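Local coordinates for protein glycerophosphodiester phosphodiesterase (PDB 1O1Z) that belongs to the glycerophosphodiester phosphodiesterase family of enzymes and adopts the TIM-barrel fold of alternating strands and helices, at residues K104-E109 and K127-S132; Y173-P178 and I199-W204; Y148-D153 and E168-Y173. All coordinates share one frame; numbering follows the deposited sequence. Where two conformers were deposited one is given.

Overall arrangement
All three contacts lie along the curled, mostly parallel sheet of a TIM barrel and are largely buried. Contact 1 lies nearest the centre of the chain, about 7 Å from it centre to centre, against about 10 Å for contact 2 and 13 Å for contact 3. Contacts 1 and 2 each pair two parallel strands through backbone hydrogen bonds, and their inward side chains meet where Ile130 packs on Ser174, Phe202 and Tyr173. Contact 3 instead joins strand 148-151 to the end of helix 160-170 and shares Tyr173 with contact 2. An amide-hydroxyl pair marks contact 1 and aromatic-aliphatic packing contact 2, whereas contact 3 combines proline-tyrosine packing with charges toward the surface.

Contact 1 of 3, residues K104-E109 and K127-S132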
# COMPACT_ATOMS: atom_id res chain seq x y z
N LYS A 104 8.67 3.91 -11.04
CA LYS A 104 8.54 3.23 -9.76
C LYS A 104 7.08 3.09 -9.41
O LYS A 104 6.24 3.92 -9.78
CB LYS A 104 9.26 4.01 -8.66
CG LYS A 104 10.70 4.35 -8.94
CD LYS A 104 11.57 3.15 -9.06
CE LYS A 104 12.95 3.51 -9.64
NZ LYS A 104 13.85 2.36 -9.56
N ILE A 105 6.75 2.04 -8.67
CA ILE A 105 5.37 1.74 -8.30
C ILE A 105 4.98 2.54 -7.08
O ILE A 105 5.75 2.62 -6.10
CB ILE A 105 5.24 0.22 -8.00
CG1 ILE A 105 5.56 -0.57 -9.28
CG2 ILE A 105 3.92 -0.14 -7.36
CD1 ILE A 105 5.78 -2.05 -9.03
N ILE A 106 3.77 3.07 -7.09
CA ILE A 106 3.19 3.62 -5.87
C ILE A 106 1.89 2.87 -5.57
O ILE A 106 0.95 2.90 -6.37
CB ILE A 106 2.93 5.12 -5.96
CG1 ILE A 106 4.22 5.90 -6.26
CG2 ILE A 106 2.37 5.63 -4.66
CD1 ILE A 106 3.97 7.38 -6.54
N ASN A 107 1.88 2.18 -4.45
CA ASN A 107 0.70 1.49 -3.95
C ASN A 107 0.02 2.45 -3.00
O ASN A 107 0.53 2.72 -1.93
CB ASN A 107 1.11 0.19 -3.26
CG ASN A 107 0.01 -0.48 -2.53
OD1 ASN A 107 0.29 -1.22 -1.58
ND2 ASN A 107 -1.24 -0.27 -2.95
N ILE A 108 -1.11 2.99 -3.44
CA ILE A 108 -1.89 3.94 -2.66
C ILE A 108 -2.98 3.21 -1.91
O ILE A 108 -3.91 2.72 -2.52
CB ILE A 108 -2.52 4.99 -3.61
CG1 ILE A 108 -1.46 5.74 -4.42
CG2 ILE A 108 -3.38 5.99 -2.86
CD1 ILE A 108 -2.00 6.53 -5.58
N GLU A 109 -2.88 3.17 -0.58
CA GLU A 109 -3.92 2.60 0.24
C GLU A 109 -4.92 3.70 0.57
O GLU A 109 -4.58 4.70 1.21
CB GLU A 109 -3.40 1.93 1.52
CG GLU A 109 -4.57 1.35 2.31
CD GLU A 109 -4.26 0.72 3.64
OE1 GLU A 109 -3.08 0.45 3.95
OE2 GLU A 109 -5.23 0.50 4.41
N LYS A 127 1.14 6.79 -14.40
CA LYS A 127 1.16 5.33 -14.48
C LYS A 127 1.84 4.65 -13.26
O LYS A 127 2.30 5.31 -12.32
CB LYS A 127 1.83 4.85 -15.77
CG LYS A 127 3.33 5.05 -15.82
CD LYS A 127 4.00 4.59 -17.08
CE LYS A 127 5.50 4.95 -17.06
NZ LYS A 127 6.17 4.79 -18.35
N ASN A 128 1.81 3.33 -13.26
CA ASN A 128 2.42 2.49 -12.21
C ASN A 128 1.86 2.74 -10.81
O ASN A 128 2.59 2.76 -9.83
CB ASN A 128 3.95 2.59 -12.25
CG ASN A 128 4.54 1.71 -13.33
OD1 ASN A 128 4.13 0.53 -13.48
ND2 ASN A 128 5.52 2.22 -14.04
N LEU A 129 0.54 2.82 -10.73
CA LEU A 129 -0.17 2.91 -9.48
C LEU A 129 -0.94 1.63 -9.21
O LEU A 129 -1.47 1.00 -10.15
CB LEU A 129 -1.17 4.06 -9.51
CG LEU A 129 -0.55 5.40 -9.78
CD1 LEU A 129 -1.62 6.45 -9.83
CD2 LEU A 129 0.52 5.77 -8.74
N ILE A 130 -0.98 1.24 -7.94
CA ILE A 130 -1.85 0.19 -7.46
C ILE A 130 -2.68 0.77 -6.32
O ILE A 130 -2.11 1.28 -5.36
CB ILE A 130 -1.07 -1.02 -6.91
CG1 ILE A 130 -0.17 -1.64 -7.97
CG2 ILE A 130 -2.04 -2.09 -6.40
CD1 ILE A 130 0.91 -2.58 -7.37
N PHE A 131 -4.00 0.75 -6.45
CA PHE A 131 -4.91 1.23 -5.39
C PHE A 131 -5.31 0.06 -4.54
O PHE A 131 -5.74 -0.97 -5.06
CB PHE A 131 -6.16 1.87 -6.00
CG PHE A 131 -5.82 2.98 -6.95
CD1 PHE A 131 -5.43 4.23 -6.45
CD2 PHE A 131 -5.81 2.77 -8.32
CE1 PHE A 131 -5.09 5.27 -7.36
CE2 PHE A 131 -5.45 3.80 -9.19
CZ PHE A 131 -5.10 5.05 -8.67
N SER A 132 -5.21 0.19 -3.23
CA SER A 132 -5.63 -0.88 -2.36
C SER A 132 -6.47 -0.32 -1.23
O SER A 132 -6.49 0.89 -0.95
CB SER A 132 -4.43 -1.66 -1.81
OG SER A 132 -3.54 -0.81 -1.10
O HOH W 1 4.07 5.58 -10.03
O HOH W 2 -1.51 -2.24 0.15
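Asn107 and Ser132 meet because their first torsions send the polar ends toward one another: Asn107 CG lies anti to the backbone N (chi1 171°), and Ser132 OG is tucked between its own N and carbonyl carbon (chi1 58°). From there Asn107 ND2 donates twice across the strands, to Ser132 OG at 3.0 Å and to Ile130 O at 3.0 Å. The second bond is nearly straight and lies in the amide plane, yet it reaches the carbonyl from above its plane; Ile108 N meets Ile130 O nearly along the C=O axis, at 2.8 Å. Ile130 O is gripped by two donors. A water donates to Asn107 OD1 at 2.7 Å and is also hydrogen-bonded to Ser132 OG, so both ends of the amide are held and its rotation is fixed.

The backbones run parallel, 18° apart, with Ile106 N bonded to Asn128 O and Ile108 O to Ser132 N. On the face of Ile106, Ile108, Leu129 and Phe131, Leu129 CD2 packs against Ile106 CB at 3.7 Å, and Ile108 CD1 comes obliquely to Phe131 CE1 at 3.8 Å; helix 93-99 covers Ile106, Ile108 and Leu129. The Leu129 side chain is about 4 Å from the bound sodium, whose site includes Ser123 and Arg126. Asn107 and Ser132 face inward to His176; Glu109 forms a salt bridge with Lys111, its OE1 near the acids Glu45 and Asp47. Strand 105-110, helix 116-123 and strand 129-133 make a beta-alpha-beta unit of the TIM barrel, with apolar side chains toward the helices and Ile130 beside the polar groups within.

Contact 2 of 3, residues Y173-P178 and I199-W204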
# COMPACT_ATOMS: atom_id res chain seq x y z
N TYR A 173 -6.35 -6.84 -9.77
CA TYR A 173 -4.98 -7.01 -10.22
C TYR A 173 -4.17 -7.81 -9.21
O TYR A 173 -3.35 -8.63 -9.58
CB TYR A 173 -4.34 -5.63 -10.42
CG TYR A 173 -2.87 -5.65 -10.64
CD1 TYR A 173 -2.33 -6.08 -11.85
CD2 TYR A 173 -2.00 -5.23 -9.63
CE1 TYR A 173 -0.96 -6.10 -12.04
CE2 TYR A 173 -0.64 -5.23 -9.82
CZ TYR A 173 -0.12 -5.69 -11.02
OH TYR A 173 1.26 -5.68 -11.21
N SER A 174 -4.35 -7.49 -7.93
CA SER A 174 -3.50 -8.05 -6.87
C SER A 174 -4.30 -8.36 -5.61
O SER A 174 -5.43 -7.88 -5.41
CB SER A 174 -2.38 -7.07 -6.55
OG SER A 174 -2.88 -5.78 -6.22
N LEU A 175 -3.70 -9.21 -4.79
CA LEU A 175 -4.20 -9.52 -3.46
C LEU A 175 -3.06 -9.24 -2.49
O LEU A 175 -1.95 -9.67 -2.72
CB LEU A 175 -4.60 -10.97 -3.35
CG LEU A 175 -5.72 -11.39 -4.30
CD1 LEU A 175 -5.93 -12.90 -4.27
CD2 LEU A 175 -7.03 -10.69 -3.96
N HIS A 176 -3.37 -8.48 -1.44
CA HIS A 176 -2.38 -8.03 -0.48
C HIS A 176 -2.71 -8.72 0.82
O HIS A 176 -3.64 -8.34 1.52
CB HIS A 176 -2.46 -6.50 -0.34
CG HIS A 176 -2.16 -5.76 -1.61
ND1 HIS A 176 -1.63 -4.49 -1.62
CD2 HIS A 176 -2.32 -6.11 -2.92
CE1 HIS A 176 -1.49 -4.08 -2.87
NE2 HIS A 176 -1.90 -5.04 -3.68
N VAL A 177 -1.96 -9.76 1.12
CA VAL A 177 -2.31 -10.70 2.18
C VAL A 177 -1.30 -10.62 3.32
O VAL A 177 -0.10 -10.38 3.13
CB VAL A 177 -2.44 -12.13 1.64
CG1 VAL A 177 -3.30 -12.15 0.37
CG2 VAL A 177 -1.14 -12.67 1.32
N PRO A 178 -1.76 -10.78 4.54
CA PRO A 178 -0.83 -10.82 5.67
C PRO A 178 0.07 -12.03 5.52
O PRO A 178 -0.38 -13.08 5.11
CB PRO A 178 -1.74 -10.95 6.88
CG PRO A 178 -3.09 -11.21 6.37
CD PRO A 178 -3.16 -10.93 4.95
N ILE A 199 -3.24 -13.29 -11.11
CA ILE A 199 -3.36 -12.33 -9.98
C ILE A 199 -2.02 -12.23 -9.26
O ILE A 199 -1.33 -13.25 -9.05
CB ILE A 199 -4.48 -12.72 -9.05
CG1 ILE A 199 -5.82 -12.64 -9.80
CG2 ILE A 199 -4.51 -11.78 -7.82
CD1 ILE A 199 -6.87 -13.43 -9.20
N VAL A 200 -1.62 -11.01 -8.94
CA VAL A 200 -0.34 -10.70 -8.31
C VAL A 200 -0.50 -10.76 -6.80
O VAL A 200 -1.43 -10.18 -6.28
CB VAL A 200 0.18 -9.29 -8.76
CG1 VAL A 200 1.40 -8.86 -8.02
CG2 VAL A 200 0.46 -9.31 -10.26
N ILE A 201 0.36 -11.50 -6.12
CA ILE A 201 0.25 -11.67 -4.68
C ILE A 201 1.33 -10.85 -3.97
O ILE A 201 2.51 -11.08 -4.19
CB ILE A 201 0.44 -13.17 -4.31
CG1 ILE A 201 -0.52 -14.09 -5.11
CG2 ILE A 201 0.32 -13.33 -2.80
CD1 ILE A 201 -1.98 -13.81 -4.95
N PHE A 202 0.91 -9.91 -3.13
CA PHE A 202 1.80 -9.13 -2.28
C PHE A 202 1.57 -9.58 -0.85
O PHE A 202 0.43 -9.90 -0.45
CB PHE A 202 1.51 -7.63 -2.34
CG PHE A 202 2.01 -6.94 -3.57
CD1 PHE A 202 1.25 -6.90 -4.71
CD2 PHE A 202 3.25 -6.27 -3.56
CE1 PHE A 202 1.70 -6.26 -5.86
CE2 PHE A 202 3.70 -5.64 -4.72
CZ PHE A 202 2.91 -5.63 -5.85
N VAL A 203 2.64 -9.63 -0.07
CA VAL A 203 2.52 -9.87 1.37
C VAL A 203 2.94 -8.66 2.17
O VAL A 203 3.80 -7.93 1.76
CB VAL A 203 3.27 -11.13 1.82
CG1 VAL A 203 2.69 -12.33 1.12
CG2 VAL A 203 4.75 -11.03 1.59
N TRP A 204 2.30 -8.45 3.32
CA TRP A 204 2.61 -7.33 4.20
C TRP A 204 2.44 -7.71 5.67
O TRP A 204 1.80 -8.71 5.97
CB TRP A 204 1.66 -6.16 3.91
CG TRP A 204 0.19 -6.53 4.12
CD1 TRP A 204 -0.62 -7.11 3.21
CD2 TRP A 204 -0.59 -6.38 5.32
NE1 TRP A 204 -1.86 -7.33 3.76
CE2 TRP A 204 -1.88 -6.88 5.05
CE3 TRP A 204 -0.34 -5.87 6.60
CZ2 TRP A 204 -2.91 -6.90 5.99
CZ3 TRP A 204 -1.37 -5.88 7.54
CH2 TRP A 204 -2.64 -6.39 7.23
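Strands 174-178 and 200-204 run parallel, their axes 4.6 Å apart at closest and 30° apart in direction, joined by backbone bonds such as Val200 N to Tyr173 O and Phe202 N to Leu175 O. Trp204 adds a side-chain bond: NE1 reaches His176 O at 3.0 Å, in the indole plane but above that of the carbonyl. Chi1 of 60° brings the indole back across the neighbouring strand, where Pro178 CA sits over its five-membered ring, 4.2 Å from the centroid. On the inward face, Phe202 CB lies over one face of the His176 imidazole, while the two rings meet obliquely. His176 NE2 is hydrogen-bonded to Ser174 OG at 2.8 Å, which steadies the imidazole's orientation. At the start of the pair, Val200 CG2 sits over the Tyr173 ring, 3.7 Å from Tyr173 CZ. The outward face is aliphatic: Leu175 CG touches Ile199 CG2 at 3.7 Å, and Leu175 CD1 lies beside Ile201 CD1.

Helix 185-196, the crossover between the strands, covers Leu175, Val177, Ile199 and Ile201, with helix 160-170 also against Leu175 and Ile199; inside the barrel, Ile130 of strand 129-133 packs on Tyr173, Ser174 and Phe202.

Contact 3 of 3, residues Y148-D153 and E168-Y173; sequences YGYLID and EKERPY
Apolar contact centres on Pro172, which touches both Tyr150 and Tyr148. Its CB stands almost squarely over the Tyr150 ring, 4.2 Å from the centroid and 9° off the normal, a CH-pi contact, while Pro172 CG reaches Tyr150 CE2 at 3.8 Å. Tyr148 approaches the same proline obliquely, its CE1 3.9 Å from Pro172 CB; with chi1 at 65°, the ring turns back toward the end of helix 160-170. Beyond the proline, Tyr150 OH rests on the aliphatic part of Glu170, 3.3 Å from CB.

A water also bridges the two segments, accepting from Tyr148 N at 3.0 Å and from Tyr173 N at 3.1 Å, linking the strand's start to the chain that leaves the helix. The phenols find their partners outside the segments: Tyr150 OH bonds to Asp140 and Tyr148 OH to Lys144.

Charged groups gather at the outer end. Glu170 OE2 pairs with Lys169 NZ at 2.9 Å, and its OE1 forms a salt bridge with Lys144. Lys144 ties Tyr148 to Glu170 indirectly, and would tend to stabilise the negative carboxylate. The join rests on proline-tyrosine packing and a bridging water, seating the chain that runs from helix 160-170 into strand 174-178 against strand 148-151.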
# COMPACT_ATOMS: atom_id res chain seq x y z
N TYR A 148 -6.11 -2.55 -8.97
CA TYR A 148 -6.38 -2.53 -7.56
C TYR A 148 -6.14 -3.85 -6.94
O TYR A 148 -6.16 -4.90 -7.60
CB TYR A 148 -7.76 -2.01 -7.23
CG TYR A 148 -8.96 -2.79 -7.69
CD1 TYR A 148 -9.41 -3.91 -6.98
CD2 TYR A 148 -9.74 -2.32 -8.73
CE1 TYR A 148 -10.59 -4.58 -7.37
CE2 TYR A 148 -10.92 -2.95 -9.09
CZ TYR A 148 -11.34 -4.09 -8.40
OH TYR A 148 -12.52 -4.67 -8.78
N GLY A 149 -5.89 -3.75 -5.63
CA GLY A 149 -5.56 -4.87 -4.82
C GLY A 149 -6.41 -4.89 -3.57
O GLY A 149 -6.55 -3.89 -2.85
N TYR A 150 -6.96 -6.05 -3.29
CA TYR A 150 -7.71 -6.23 -2.07
C TYR A 150 -6.75 -6.41 -0.90
O TYR A 150 -5.92 -7.30 -0.94
CB TYR A 150 -8.54 -7.50 -2.15
CG TYR A 150 -9.67 -7.54 -3.16
CD1 TYR A 150 -10.35 -6.38 -3.56
CD2 TYR A 150 -10.14 -8.76 -3.62
CE1 TYR A 150 -11.47 -6.47 -4.40
CE2 TYR A 150 -11.21 -8.85 -4.46
CZ TYR A 150 -11.85 -7.71 -4.87
OH TYR A 150 -12.94 -7.81 -5.73
N LEU A 151 -6.91 -5.62 0.16
CA LEU A 151 -6.22 -5.87 1.42
C LEU A 151 -7.09 -6.78 2.22
O LEU A 151 -8.26 -6.48 2.43
CB LEU A 151 -5.96 -4.57 2.17
CG LEU A 151 -4.73 -3.84 1.68
CD1 LEU A 151 -4.77 -2.34 2.01
CD2 LEU A 151 -3.51 -4.49 2.35
N ILE A 152 -6.52 -7.87 2.71
CA ILE A 152 -7.27 -8.88 3.42
C ILE A 152 -6.99 -8.83 4.91
O ILE A 152 -5.83 -8.81 5.32
CB ILE A 152 -6.91 -10.26 2.83
CG1 ILE A 152 -7.15 -10.31 1.31
CG2 ILE A 152 -7.65 -11.35 3.57
CD1 ILE A 152 -6.59 -11.55 0.65
N ASP A 153 -8.05 -8.80 5.72
CA ASP A 153 -7.94 -8.89 7.17
C ASP A 153 -8.80 -10.07 7.65
O ASP A 153 -9.30 -10.84 6.82
CB ASP A 153 -8.26 -7.54 7.86
CG ASP A 153 -9.72 -7.11 7.72
OD1 ASP A 153 -10.61 -7.96 7.52
OD2 ASP A 153 -10.08 -5.91 7.83
N GLU A 168 -12.75 -14.24 -8.52
CA GLU A 168 -13.12 -14.71 -9.87
C GLU A 168 -14.00 -13.73 -10.63
O GLU A 168 -13.78 -13.43 -11.81
CB GLU A 168 -13.83 -16.07 -9.77
CG GLU A 168 -12.92 -17.21 -9.35
CD GLU A 168 -12.26 -17.93 -10.52
OE1 GLU A 168 -11.44 -18.84 -10.28
OE2 GLU A 168 -12.57 -17.59 -11.69
N LYS A 169 -14.98 -13.18 -9.92
CA LYS A 169 -15.98 -12.32 -10.52
C LYS A 169 -15.42 -10.95 -10.89
O LYS A 169 -15.76 -10.38 -11.92
CB LYS A 169 -17.18 -12.19 -9.56
CG LYS A 169 -18.11 -11.08 -9.86
CD LYS A 169 -19.34 -11.16 -8.97
CE LYS A 169 -20.44 -10.36 -9.62
NZ LYS A 169 -20.02 -8.92 -9.72
N GLU A 170 -14.57 -10.41 -10.03
CA GLU A 170 -14.11 -9.02 -10.11
C GLU A 170 -12.72 -8.83 -10.68
O GLU A 170 -12.40 -7.75 -11.16
CB GLU A 170 -14.16 -8.36 -8.74
CG GLU A 170 -15.54 -8.30 -8.13
CD GLU A 170 -16.56 -7.42 -8.86
OE1 GLU A 170 -16.18 -6.67 -9.79
OE2 GLU A 170 -17.75 -7.53 -8.50
N ARG A 171 -11.91 -9.88 -10.65
CA ARG A 171 -10.56 -9.86 -11.20
C ARG A 171 -9.74 -8.67 -10.73
O ARG A 171 -9.30 -7.82 -11.53
CB ARG A 171 -10.63 -9.90 -12.74
CG ARG A 171 -11.63 -10.94 -13.30
CD ARG A 171 -13.04 -10.39 -13.59
NE ARG A 171 -13.00 -9.23 -14.50
CZ ARG A 171 -13.90 -8.27 -14.58
NH1 ARG A 171 -13.71 -7.29 -15.46
NH2 ARG A 171 -14.98 -8.24 -13.79
N PRO A 172 -9.47 -8.59 -9.43
CA PRO A 172 -8.50 -7.61 -8.95
C PRO A 172 -7.15 -7.89 -9.58
O PRO A 172 -6.78 -9.03 -9.88
CB PRO A 172 -8.45 -7.85 -7.44
CG PRO A 172 -8.79 -9.30 -7.31
CD PRO A 172 -9.88 -9.52 -8.35
N TYR A 173 -6.35 -6.84 -9.77
CA TYR A 173 -4.98 -7.01 -10.22
C TYR A 173 -4.17 -7.81 -9.21
O TYR A 173 -3.35 -8.63 -9.58
CB TYR A 173 -4.34 -5.63 -10.42
CG TYR A 173 -2.87 -5.65 -10.64
CD1 TYR A 173 -2.33 -6.08 -11.85
CD2 TYR A 173 -2.00 -5.23 -9.63
CE1 TYR A 173 -0.96 -6.10 -12.04
CE2 TYR A 173 -0.64 -5.23 -9.82
CZ TYR A 173 -0.12 -5.69 -11.02
OH TYR A 173 1.26 -5.68 -11.21
O HOH W 3 -7.72 -4.26 -10.87